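Local coordinates for protein pyruvate kinase (Toxoplasma gondii, PDB 3GG8) that catalyses the last step of glycolysis, in which the phosphate of phosphoenolpyruvate passes to ADP to give pyruvate and ATP, at residues C[99-107]-C[202-213]. Sequence-based numbering, arbitrary orientation.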
loop_
_atom_site.group_PDB
_atom_site.type_symbol
_atom_site.label_atom_id
_atom_site.label_comp_id
_atom_site.label_asym_id
_atom_site.label_seq_id
_atom_site.Cartn_x
_atom_site.Cartn_y
_atom_site.Cartn_z
ATOM N N LEU C 99 -2.085 26.869 33.381
ATOM C CA LEU C 99 -2.794 25.650 33.739
ATOM C C LEU C 99 -2.930 25.560 35.272
ATOM O O LEU C 99 -1.915 25.568 35.972
ATOM C CB LEU C 99 -2.014 24.441 33.160
ATOM C CG LEU C 99 -2.470 22.979 33.349
ATOM C CD1 LEU C 99 -2.406 22.182 32.041
ATOM C CD2 LEU C 99 -1.658 22.245 34.415
ATOM N N LEU C 100 -4.169 25.518 35.789
ATOM C CA LEU C 100 -4.421 25.210 37.207
ATOM C C LEU C 100 -4.490 23.684 37.398
ATOM O O LEU C 100 -5.299 23.015 36.760
ATOM C CB LEU C 100 -5.731 25.855 37.664
ATOM C CG LEU C 100 -6.146 25.907 39.140
ATOM C CD1 LEU C 100 -7.315 26.853 39.295
ATOM C CD2 LEU C 100 -6.525 24.543 39.713
ATOM N N ASP C 101 -3.629 23.138 38.250
ATOM C CA ASP C 101 -3.615 21.693 38.531
ATOM C C ASP C 101 -4.194 21.458 39.929
ATOM O O ASP C 101 -3.579 21.815 40.931
ATOM C CB ASP C 101 -2.188 21.130 38.411
ATOM C CG ASP C 101 -2.126 19.602 38.560
ATOM O OD1 ASP C 101 -2.924 19.027 39.348
ATOM O OD2 ASP C 101 -1.260 18.963 37.905
ATOM N N THR C 102 -5.381 20.863 39.992
ATOM C CA THR C 102 -6.112 20.768 41.255
ATOM C C THR C 102 -5.422 19.818 42.263
ATOM O O THR C 102 -4.649 18.906 41.876
ATOM C CB THR C 102 -7.597 20.362 41.042
ATOM O OG1 THR C 102 -7.651 19.064 40.466
ATOM C CG2 THR C 102 -8.338 21.350 40.116
ATOM N N LYS C 103 -5.674 20.062 43.549
ATOM C CA LYS C 103 -5.221 19.162 44.601
ATOM C C LYS C 103 -5.926 17.809 44.471
ATOM O O LYS C 103 -5.272 16.763 44.344
ATOM C CB LYS C 103 -5.498 19.769 45.972
ATOM C CG LYS C 103 -4.946 18.995 47.158
ATOM C CD LYS C 103 -5.424 19.653 48.416
ATOM C CE LYS C 103 -5.010 18.907 49.664
ATOM N NZ LYS C 103 -3.698 19.431 50.094
ATOM N N GLY C 104 -7.256 17.840 44.496
ATOM C CA GLY C 104 -8.046 16.611 44.413
ATOM C C GLY C 104 -7.960 15.722 45.648
ATOM O O GLY C 104 -7.360 16.103 46.652
ATOM N N PRO C 105 -8.558 14.522 45.571
ATOM C CA PRO C 105 -8.598 13.544 46.667
ATOM C C PRO C 105 -7.237 13.003 47.083
ATOM O O PRO C 105 -6.358 12.789 46.233
ATOM C CB PRO C 105 -9.464 12.406 46.092
ATOM C CG PRO C 105 -9.324 12.550 44.604
ATOM C CD PRO C 105 -9.279 14.031 44.382
ATOM N N GLU C 106 -7.085 12.795 48.389
ATOM C CA GLU C 106 -5.865 12.263 48.999
ATOM C C GLU C 106 -6.185 11.220 50.055
ATOM O O GLU C 106 -7.182 11.338 50.776
ATOM C CB GLU C 106 -5.078 13.377 49.688
ATOM C CG GLU C 106 -4.209 14.194 48.768
ATOM C CD GLU C 106 -3.306 15.157 49.527
ATOM O OE1 GLU C 106 -2.492 15.833 48.849
ATOM O OE2 GLU C 106 -3.404 15.238 50.783
ATOM N N ILE C 107 -5.334 10.201 50.140
ATOM C CA ILE C 107 -5.382 9.247 51.244
ATOM C C ILE C 107 -4.044 9.327 51.959
ATOM O O ILE C 107 -2.993 9.352 51.307
ATOM C CB ILE C 107 -5.670 7.800 50.797
ATOM C CG1 ILE C 107 -6.984 7.745 50.014
ATOM C CG2 ILE C 107 -5.743 6.875 52.014
ATOM C CD1 ILE C 107 -7.240 6.448 49.265
ATOM N N LEU C 202 -13.942 8.988 47.035
ATOM C CA LEU C 202 -13.793 10.382 47.428
ATOM C C LEU C 202 -14.053 11.254 46.212
ATOM O O LEU C 202 -13.697 10.869 45.089
ATOM C CB LEU C 202 -12.371 10.636 47.950
ATOM C CG LEU C 202 -11.932 9.881 49.205
ATOM C CD1 LEU C 202 -10.502 10.222 49.517
ATOM C CD2 LEU C 202 -12.855 10.177 50.403
ATOM N N PRO C 203 -14.691 12.420 46.424
ATOM C CA PRO C 203 -14.941 13.374 45.352
ATOM C C PRO C 203 -13.650 13.820 44.680
ATOM O O PRO C 203 -12.697 14.217 45.349
ATOM C CB PRO C 203 -15.620 14.557 46.074
ATOM C CG PRO C 203 -15.351 14.379 47.513
ATOM C CD PRO C 203 -15.249 12.890 47.711
ATOM N N VAL C 204 -13.633 13.719 43.359
ATOM C CA VAL C 204 -12.516 14.135 42.546
ATOM C C VAL C 204 -12.360 15.649 42.624
ATOM O O VAL C 204 -11.252 16.149 42.747
ATOM C CB VAL C 204 -12.644 13.587 41.094
ATOM C CG1 VAL C 204 -11.652 14.282 40.138
ATOM C CG2 VAL C 204 -12.393 12.068 41.087
ATOM N N ILE C 205 -13.476 16.370 42.600
ATOM C CA ILE C 205 -13.456 17.813 42.766
ATOM C C ILE C 205 -14.233 18.079 44.055
ATOM O O ILE C 205 -15.463 18.145 44.031
ATOM C CB ILE C 205 -14.094 18.553 41.526
ATOM C CG1 ILE C 205 -13.335 18.264 40.220
ATOM C CG2 ILE C 205 -14.206 20.054 41.750
ATOM C CD1 ILE C 205 -11.860 18.770 40.138
ATOM N N GLY C 206 -13.507 18.209 45.172
ATOM C CA GLY C 206 -14.088 18.561 46.467
ATOM C C GLY C 206 -14.447 20.037 46.562
ATOM O O GLY C 206 -14.383 20.754 45.565
ATOM N N GLU C 207 -14.838 20.501 47.747
ATOM C CA GLU C 207 -15.191 21.916 47.922
ATOM C C GLU C 207 -13.994 22.846 47.708
ATOM O O GLU C 207 -14.134 23.945 47.160
ATOM C CB GLU C 207 -15.792 22.173 49.308
ATOM C CG GLU C 207 -17.314 22.026 49.398
ATOM C CD GLU C 207 -18.075 22.931 48.414
ATOM O OE1 GLU C 207 -17.585 24.034 48.050
ATOM O OE2 GLU C 207 -19.173 22.521 48.001
ATOM N N LYS C 208 -12.826 22.412 48.171
ATOM C CA LYS C 208 -11.592 23.170 47.955
ATOM C C LYS C 208 -11.272 23.317 46.472
ATOM O O LYS C 208 -11.011 24.424 46.001
ATOM C CB LYS C 208 -10.415 22.532 48.672
ATOM C CG LYS C 208 -9.091 23.256 48.413
ATOM C CD LYS C 208 -7.923 22.285 48.460
ATOM C CE LYS C 208 -6.790 22.682 47.514
ATOM N NZ LYS C 208 -6.510 24.115 47.443
ATOM N N ASP C 209 -11.298 22.205 45.738
ATOM C CA ASP C 209 -11.071 22.234 44.295
ATOM C C ASP C 209 -12.070 23.135 43.567
ATOM O O ASP C 209 -11.682 23.923 42.709
ATOM C CB ASP C 209 -11.153 20.830 43.730
ATOM C CG ASP C 209 -10.202 19.859 44.421
ATOM O OD1 ASP C 209 -9.000 20.168 44.540
ATOM O OD2 ASP C 209 -10.672 18.776 44.818
ATOM N N LYS C 210 -13.351 23.008 43.910
ATOM C CA LYS C 210 -14.389 23.861 43.362
ATOM C C LYS C 210 -14.058 25.346 43.577
ATOM O O LYS C 210 -14.196 26.152 42.658
ATOM C CB LYS C 210 -15.773 23.499 43.949
ATOM C CG LYS C 210 -16.880 24.487 43.560
ATOM C CD LYS C 210 -18.275 23.908 43.596
ATOM C CE LYS C 210 -19.057 24.470 44.762
ATOM N NZ LYS C 210 -20.544 24.459 44.523
ATOM N N HIS C 211 -13.616 25.695 44.782
ATOM C CA HIS C 211 -13.219 27.071 45.120
ATOM C C HIS C 211 -12.029 27.545 44.261
ATOM O O HIS C 211 -12.015 28.680 43.739
ATOM C CB HIS C 211 -12.900 27.144 46.622
ATOM C CG HIS C 211 -12.372 28.471 47.082
ATOM N ND1 HIS C 211 -13.118 29.630 47.036
ATOM C CD2 HIS C 211 -11.188 28.807 47.641
ATOM C CE1 HIS C 211 -12.401 30.627 47.525
ATOM N NE2 HIS C 211 -11.229 30.153 47.908
ATOM N N ASP C 212 -11.045 26.667 44.100
ATOM C CA ASP C 212 -9.894 26.957 43.264
ATOM C C ASP C 212 -10.254 27.149 41.794
ATOM O O ASP C 212 -9.707 28.021 41.133
ATOM C CB ASP C 212 -8.858 25.853 43.412
ATOM C CG ASP C 212 -8.319 25.741 44.835
ATOM O OD1 ASP C 212 -8.393 26.729 45.590
ATOM O OD2 ASP C 212 -7.805 24.666 45.188
ATOM N N ILE C 213 -11.171 26.343 41.274
ATOM C CA ILE C 213 -11.599 26.492 39.879
ATOM C C ILE C 213 -12.405 27.781 39.639
ATOM O O ILE C 213 -12.132 28.529 38.687
ATOM C CB ILE C 213 -12.407 25.259 39.404
ATOM C CG1 ILE C 213 -11.461 24.061 39.218
ATOM C CG2 ILE C 213 -13.198 25.569 38.112
ATOM C CD1 ILE C 213 -12.173 22.696 39.227
HETATM O O HOH W 1 -7.406 22.139 43.973
#
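Asp209 and Gly104 hold the centre of this contact, where two connections between the (beta/alpha)8 barrel of pyruvate kinase and its inserted beta domain run side by side. Residues 99-107 leave the third barrel strand for that domain. Residues 202-213 return from it and start the helix that packs outside the barrel. The carboxylate of Asp209 is gripped from both segments. Gly104 N donates to Asp209 OD1 at 2.9 Å in a nearly straight bond (166°). It meets OD1 on the syn side, but 27° out of the carboxylate plane. OD2 uses its anti lone pair for the backbone N of Gly206, which is the N-cap residue of the helix. Asp209, three residues on, has CG beside its backbone N (chi1 -55°), and the carboxylate reaches back to the N-H of Gly206 at the helix start. The two bonds fix the rotation of the group and tie the outgoing chain to the helix start. A water adds a second link: it accepts from Lys103 N and donates to Asp209 OD1 and Asp212 OD2.

Next to this, the side chains of Lys103 and Lys208 cross at about a right angle. They touch through their aliphatic parts, tightly, with Lys208 CE 3.4 Å from Lys103 CD. Lys103 NZ and Lys208 NZ stay 6.1 Å apart, and Lys208 NZ turns instead to the syn lone pair of Asp212 OD2. That charge pairing probably eases the closeness of the two lysines. Asp212 OD1 is hydrogen-bonded to His74 NE2.

Farther toward the inserted domain, Pro105 lies over the returning backbone. Its CD is 3.3 Å from Val204 O, and its CB meets Leu202 CB at 3.9 Å. At the barrel end, Leu100 CD1 sits 3.2 Å from the backbone O of Asp212.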